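Long-range contact in pullulanase (Bacillus acidopullulyticus, PDB 2WAN), which hydrolyses alpha-1,6-glucosidic linkages in pullulan and at the branch points of starch polysaccharides, as a debranching glycoside hydrolase: residues S449-T461 with A520-L534. Sequence-based numbering, arbitrary orientation.
Sequences SGMKNKGKYLAFT and AYATTPEGTARITEL
A520 and A522 each turn a backbone carbonyl to the ammonium of K456, whose chain bends at chi2 (-72°) and then runs straight; NZ donates a hydrogen bond to each, 2.9 Å to A520 O and 2.9 Å to A522 O, lying well out of both carbonyl planes. Between them, Y521 O accepts a hydrogen bond from the backbone N of Y457 (2.9 Å). Y521 CB sits over the centre of one face of the Y457 ring, 3.5 Å from its centroid, and the Y521 ring turns its edge to that face in an offset edge-to-face pair, planes at 84°. In this (beta/alpha)8 barrel the contact joins the loop after the first strand to residues 520-528 and the first turns of helix 529-543, which precedes the third strand. T523 N donates to E533 OE1 and T523 OG1 to E533 OE2, each on a syn lone pair, which holds the carboxylate in place. A water links E533 OE1 to Y521 O and L458 N, while E533 CG packs on L458 CG (3.7 Å). L534 CB closes the other face of Y457, 4.1 Å from the centroid, and Y457 OH is hydrogen-bonded to E518 O; an alanine in place of Y457 would probably open a gap between Y521 and L534 and deprive E518 O of that partner.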
loop_
_atom_site.group_PDB
_atom_site.type_symbol
_atom_site.label_atom_id
_atom_site.label_comp_id
_atom_site.label_asym_id
_atom_site.label_seq_id
_atom_site.Cartn_x
_atom_site.Cartn_y
_atom_site.Cartn_z
ATOM N N SER A 449 -16.053 1.773 29.468
ATOM C CA SER A 449 -16.577 1.888 28.087
ATOM C C SER A 449 -18.084 1.660 27.990
ATOM O O SER A 449 -18.701 2.051 26.999
ATOM C CB SER A 449 -15.849 0.924 27.129
ATOM O OG SER A 449 -16.392 -0.385 27.257
ATOM N N GLY A 450 -18.669 1.022 29.008
ATOM C CA GLY A 450 -20.103 0.695 29.000
ATOM C C GLY A 450 -20.532 -0.475 28.128
ATOM O O GLY A 450 -21.718 -0.845 28.118
ATOM N N MET A 451 -19.575 -1.039 27.399
ATOM C CA MET A 451 -19.801 -2.206 26.547
ATOM C C MET A 451 -19.409 -3.472 27.301
ATOM O O MET A 451 -18.387 -3.496 28.011
ATOM C CB MET A 451 -19.007 -2.052 25.245
ATOM C CG MET A 451 -19.689 -1.095 24.256
ATOM S SD MET A 451 -18.636 -0.498 22.931
ATOM C CE MET A 451 -17.658 0.736 23.804
ATOM N N LYS A 452 -20.219 -4.520 27.138
ATOM C CA LYS A 452 -20.004 -5.807 27.832
ATOM C C LYS A 452 -18.896 -6.642 27.200
ATOM O O LYS A 452 -18.056 -7.220 27.894
ATOM C CB LYS A 452 -21.311 -6.621 27.850
ATOM C CG LYS A 452 -22.371 -6.079 28.807
ATOM C CD LYS A 452 -23.634 -6.947 28.767
ATOM C CE LYS A 452 -24.671 -6.481 29.791
ATOM N NZ LYS A 452 -25.291 -5.175 29.416
ATOM N N ASN A 453 -18.883 -6.697 25.870
ATOM C CA ASN A 453 -17.928 -7.541 25.135
ATOM C C ASN A 453 -16.628 -6.791 24.944
ATOM O O ASN A 453 -16.249 -6.445 23.825
ATOM C CB ASN A 453 -18.513 -7.945 23.770
ATOM C CG ASN A 453 -19.692 -8.898 23.913
ATOM O OD1 ASN A 453 -19.500 -10.083 24.175
ATOM N ND2 ASN A 453 -20.912 -8.387 23.735
ATOM N N LYS A 454 -15.949 -6.525 26.053
ATOM C CA LYS A 454 -14.805 -5.615 26.037
ATOM C C LYS A 454 -13.648 -6.160 25.222
ATOM O O LYS A 454 -13.209 -7.297 25.420
ATOM C CB LYS A 454 -14.370 -5.279 27.460
ATOM C CG LYS A 454 -15.402 -4.455 28.177
ATOM C CD LYS A 454 -14.847 -3.947 29.504
ATOM C CE LYS A 454 -15.943 -3.395 30.365
ATOM N NZ LYS A 454 -16.431 -2.126 29.826
ATOM N N GLY A 455 -13.207 -5.346 24.261
ATOM C CA GLY A 455 -12.101 -5.678 23.369
ATOM C C GLY A 455 -12.466 -6.584 22.198
ATOM O O GLY A 455 -11.568 -7.072 21.497
ATOM N N LYS A 456 -13.767 -6.760 21.946
ATOM C CA LYS A 456 -14.265 -7.770 20.995
ATOM C C LYS A 456 -15.094 -7.185 19.848
ATOM O O LYS A 456 -15.665 -6.105 19.984
ATOM C CB LYS A 456 -15.134 -8.800 21.727
ATOM C CG LYS A 456 -14.420 -9.465 22.927
ATOM C CD LYS A 456 -13.329 -10.442 22.461
ATOM C CE LYS A 456 -12.753 -11.217 23.666
ATOM N NZ LYS A 456 -11.656 -12.116 23.237
ATOM N N TYR A 457 -15.162 -7.905 18.727
ATOM C CA TYR A 457 -16.037 -7.503 17.619
ATOM C C TYR A 457 -17.437 -7.179 18.129
ATOM O O TYR A 457 -18.053 -6.214 17.666
ATOM C CB TYR A 457 -16.180 -8.599 16.546
ATOM C CG TYR A 457 -14.895 -9.067 15.891
ATOM C CD1 TYR A 457 -14.052 -8.177 15.209
ATOM C CD2 TYR A 457 -14.542 -10.421 15.923
ATOM C CE1 TYR A 457 -12.896 -8.631 14.576
ATOM C CE2 TYR A 457 -13.377 -10.885 15.298
ATOM C CZ TYR A 457 -12.556 -9.976 14.635
ATOM O OH TYR A 457 -11.400 -10.428 14.027
ATOM N N LEU A 458 -17.959 -8.013 19.032
ATOM C CA LEU A 458 -19.362 -7.883 19.446
ATOM C C LEU A 458 -19.667 -6.590 20.197
ATOM O O LEU A 458 -20.835 -6.203 20.295
ATOM C CB LEU A 458 -19.848 -9.101 20.276
ATOM C CG LEU A 458 -20.010 -10.402 19.475
ATOM C CD1 LEU A 458 -20.661 -11.444 20.378
ATOM C CD2 LEU A 458 -20.857 -10.209 18.213
ATOM N N ALA A 459 -18.644 -5.922 20.738
ATOM C CA ALA A 459 -18.873 -4.617 21.367
ATOM C C ALA A 459 -19.558 -3.640 20.402
ATOM O O ALA A 459 -20.345 -2.807 20.833
ATOM C CB ALA A 459 -17.560 -4.026 21.910
ATOM N N PHE A 460 -19.272 -3.768 19.096
ATOM C CA PHE A 460 -19.874 -2.919 18.057
ATOM C C PHE A 460 -21.348 -3.217 17.770
ATOM O O PHE A 460 -21.972 -2.539 16.941
ATOM C CB PHE A 460 -19.092 -3.060 16.743
ATOM C CG PHE A 460 -17.777 -2.325 16.722
ATOM C CD1 PHE A 460 -16.645 -2.849 17.352
ATOM C CD2 PHE A 460 -17.653 -1.125 16.023
ATOM C CE1 PHE A 460 -15.421 -2.165 17.319
ATOM C CE2 PHE A 460 -16.426 -0.431 15.991
ATOM C CZ PHE A 460 -15.310 -0.956 16.616
ATOM N N THR A 461 -21.910 -4.244 18.407
ATOM C CA THR A 461 -23.325 -4.576 18.215
ATOM C C THR A 461 -24.192 -4.050 19.357
ATOM O O THR A 461 -25.431 -4.189 19.316
ATOM C CB THR A 461 -23.571 -6.121 18.135
ATOM O OG1 THR A 461 -23.359 -6.726 19.428
ATOM C CG2 THR A 461 -22.647 -6.783 17.100
ATOM N N ALA A 520 -8.402 -13.247 18.400
ATOM C CA ALA A 520 -8.320 -12.539 19.692
ATOM C C ALA A 520 -9.532 -11.624 19.919
ATOM O O ALA A 520 -9.914 -11.381 21.058
ATOM C CB ALA A 520 -7.002 -11.727 19.801
ATOM N N TYR A 521 -10.153 -11.157 18.833
ATOM C CA TYR A 521 -11.314 -10.259 18.943
ATOM C C TYR A 521 -12.660 -10.997 18.958
ATOM O O TYR A 521 -13.706 -10.359 19.071
ATOM C CB TYR A 521 -11.282 -9.203 17.807
ATOM C CG TYR A 521 -9.964 -8.470 17.666
ATOM C CD1 TYR A 521 -9.238 -8.079 18.801
ATOM C CD2 TYR A 521 -9.443 -8.150 16.404
ATOM C CE1 TYR A 521 -8.001 -7.408 18.686
ATOM C CE2 TYR A 521 -8.195 -7.473 16.275
ATOM C CZ TYR A 521 -7.499 -7.106 17.437
ATOM O OH TYR A 521 -6.297 -6.448 17.339
ATOM N N ALA A 522 -12.627 -12.335 18.846
ATOM C CA ALA A 522 -13.834 -13.161 18.975
ATOM C C ALA A 522 -14.017 -13.587 20.423
ATOM O O ALA A 522 -13.040 -13.606 21.184
ATOM C CB ALA A 522 -13.718 -14.397 18.085
ATOM N N THR A 523 -15.249 -13.964 20.796
ATOM C CA THR A 523 -15.501 -14.453 22.152
ATOM C C THR A 523 -14.793 -15.797 22.420
ATOM O O THR A 523 -14.535 -16.168 23.574
ATOM C CB THR A 523 -17.007 -14.561 22.491
ATOM O OG1 THR A 523 -17.647 -15.493 21.610
ATOM C CG2 THR A 523 -17.683 -13.195 22.388
ATOM N N THR A 524 -14.483 -16.505 21.342
ATOM C CA THR A 524 -13.663 -17.715 21.406
ATOM C C THR A 524 -12.902 -17.885 20.085
ATOM O O THR A 524 -13.421 -17.544 19.016
ATOM C CB THR A 524 -14.519 -18.991 21.669
ATOM O OG1 THR A 524 -13.657 -20.137 21.721
ATOM C CG2 THR A 524 -15.526 -19.218 20.546
ATOM N N PRO A 525 -11.674 -18.420 20.153
ATOM C CA PRO A 525 -10.953 -18.708 18.908
ATOM C C PRO A 525 -11.368 -20.029 18.277
ATOM O O PRO A 525 -10.924 -20.358 17.182
ATOM C CB PRO A 525 -9.493 -18.773 19.372
ATOM C CG PRO A 525 -9.567 -19.259 20.744
ATOM C CD PRO A 525 -10.813 -18.635 21.333
ATOM N N GLU A 526 -12.221 -20.773 18.970
ATOM C CA GLU A 526 -12.698 -22.046 18.449
ATOM C C GLU A 526 -13.644 -21.856 17.281
ATOM O O GLU A 526 -14.617 -21.083 17.367
ATOM C CB GLU A 526 -13.438 -22.829 19.546
ATOM C CG GLU A 526 -12.563 -23.291 20.735
ATOM C CD GLU A 526 -11.541 -24.364 20.345
ATOM O OE1 GLU A 526 -11.670 -24.951 19.257
ATOM O OE2 GLU A 526 -10.602 -24.603 21.120
ATOM N N GLY A 527 -13.386 -22.613 16.219
ATOM C CA GLY A 527 -14.353 -22.760 15.123
ATOM C C GLY A 527 -14.708 -21.463 14.427
ATOM O O GLY A 527 -13.852 -20.613 14.192
ATOM N N THR A 528 -16.003 -21.300 14.154
ATOM C CA THR A 528 -16.471 -20.218 13.299
ATOM C C THR A 528 -17.064 -19.019 14.037
ATOM O O THR A 528 -17.617 -18.136 13.386
ATOM C CB THR A 528 -17.498 -20.721 12.268
ATOM O OG1 THR A 528 -18.642 -21.254 12.961
ATOM C CG2 THR A 528 -16.885 -21.789 11.389
ATOM N N ALA A 529 -16.979 -18.971 15.367
ATOM C CA ALA A 529 -17.486 -17.793 16.102
ATOM C C ALA A 529 -16.840 -16.510 15.590
ATOM O O ALA A 529 -17.497 -15.473 15.504
ATOM C CB ALA A 529 -17.265 -17.922 17.599
ATOM N N ARG A 530 -15.555 -16.576 15.253
ATOM C CA ARG A 530 -14.853 -15.379 14.749
ATOM C C ARG A 530 -15.475 -14.848 13.448
ATOM O O ARG A 530 -15.477 -13.635 13.210
ATOM C CB ARG A 530 -13.381 -15.668 14.542
ATOM C CG ARG A 530 -13.116 -16.775 13.516
ATOM C CD ARG A 530 -11.624 -17.019 13.427
ATOM N NE ARG A 530 -11.059 -17.768 14.564
ATOM C CZ ARG A 530 -9.773 -17.743 14.907
ATOM N NH1 ARG A 530 -8.896 -16.946 14.275
ATOM N NH2 ARG A 530 -9.357 -18.515 15.896
ATOM N N ILE A 531 -16.003 -15.762 12.627
ATOM C CA ILE A 531 -16.634 -15.390 11.353
ATOM C C ILE A 531 -17.972 -14.708 11.630
ATOM O O ILE A 531 -18.206 -13.583 11.172
ATOM C CB ILE A 531 -16.808 -16.608 10.426
ATOM C CG1 ILE A 531 -15.439 -17.239 10.123
ATOM C CG2 ILE A 531 -17.531 -16.196 9.118
ATOM C CD1 ILE A 531 -15.491 -18.441 9.134
ATOM N N THR A 532 -18.834 -15.381 12.407
ATOM C CA THR A 532 -20.153 -14.847 12.721
ATOM C C THR A 532 -20.069 -13.494 13.433
ATOM O O THR A 532 -20.822 -12.570 13.111
ATOM C CB THR A 532 -20.934 -15.846 13.583
ATOM O OG1 THR A 532 -21.046 -17.069 12.837
ATOM C CG2 THR A 532 -22.335 -15.298 13.909
ATOM N N GLU A 533 -19.134 -13.376 14.378
ATOM C CA GLU A 533 -19.054 -12.161 15.183
ATOM C C GLU A 533 -18.566 -10.961 14.403
ATOM O O GLU A 533 -19.059 -9.867 14.623
ATOM C CB GLU A 533 -18.241 -12.377 16.470
ATOM C CG GLU A 533 -19.012 -13.341 17.427
ATOM C CD GLU A 533 -18.185 -13.865 18.583
ATOM O OE1 GLU A 533 -17.080 -13.345 18.821
ATOM O OE2 GLU A 533 -18.644 -14.819 19.272
ATOM N N LEU A 534 -17.630 -11.167 13.479
ATOM C CA LEU A 534 -17.194 -10.060 12.628
ATOM C C LEU A 534 -18.307 -9.664 11.670
ATOM O O LEU A 534 -18.537 -8.473 11.433
ATOM C CB LEU A 534 -15.892 -10.402 11.894
ATOM C CG LEU A 534 -15.337 -9.341 10.912
ATOM C CD1 LEU A 534 -15.189 -7.934 11.549
ATOM C CD2 LEU A 534 -14.018 -9.783 10.291
HETATM O O HOH W 1 -16.573 -10.679 19.175
#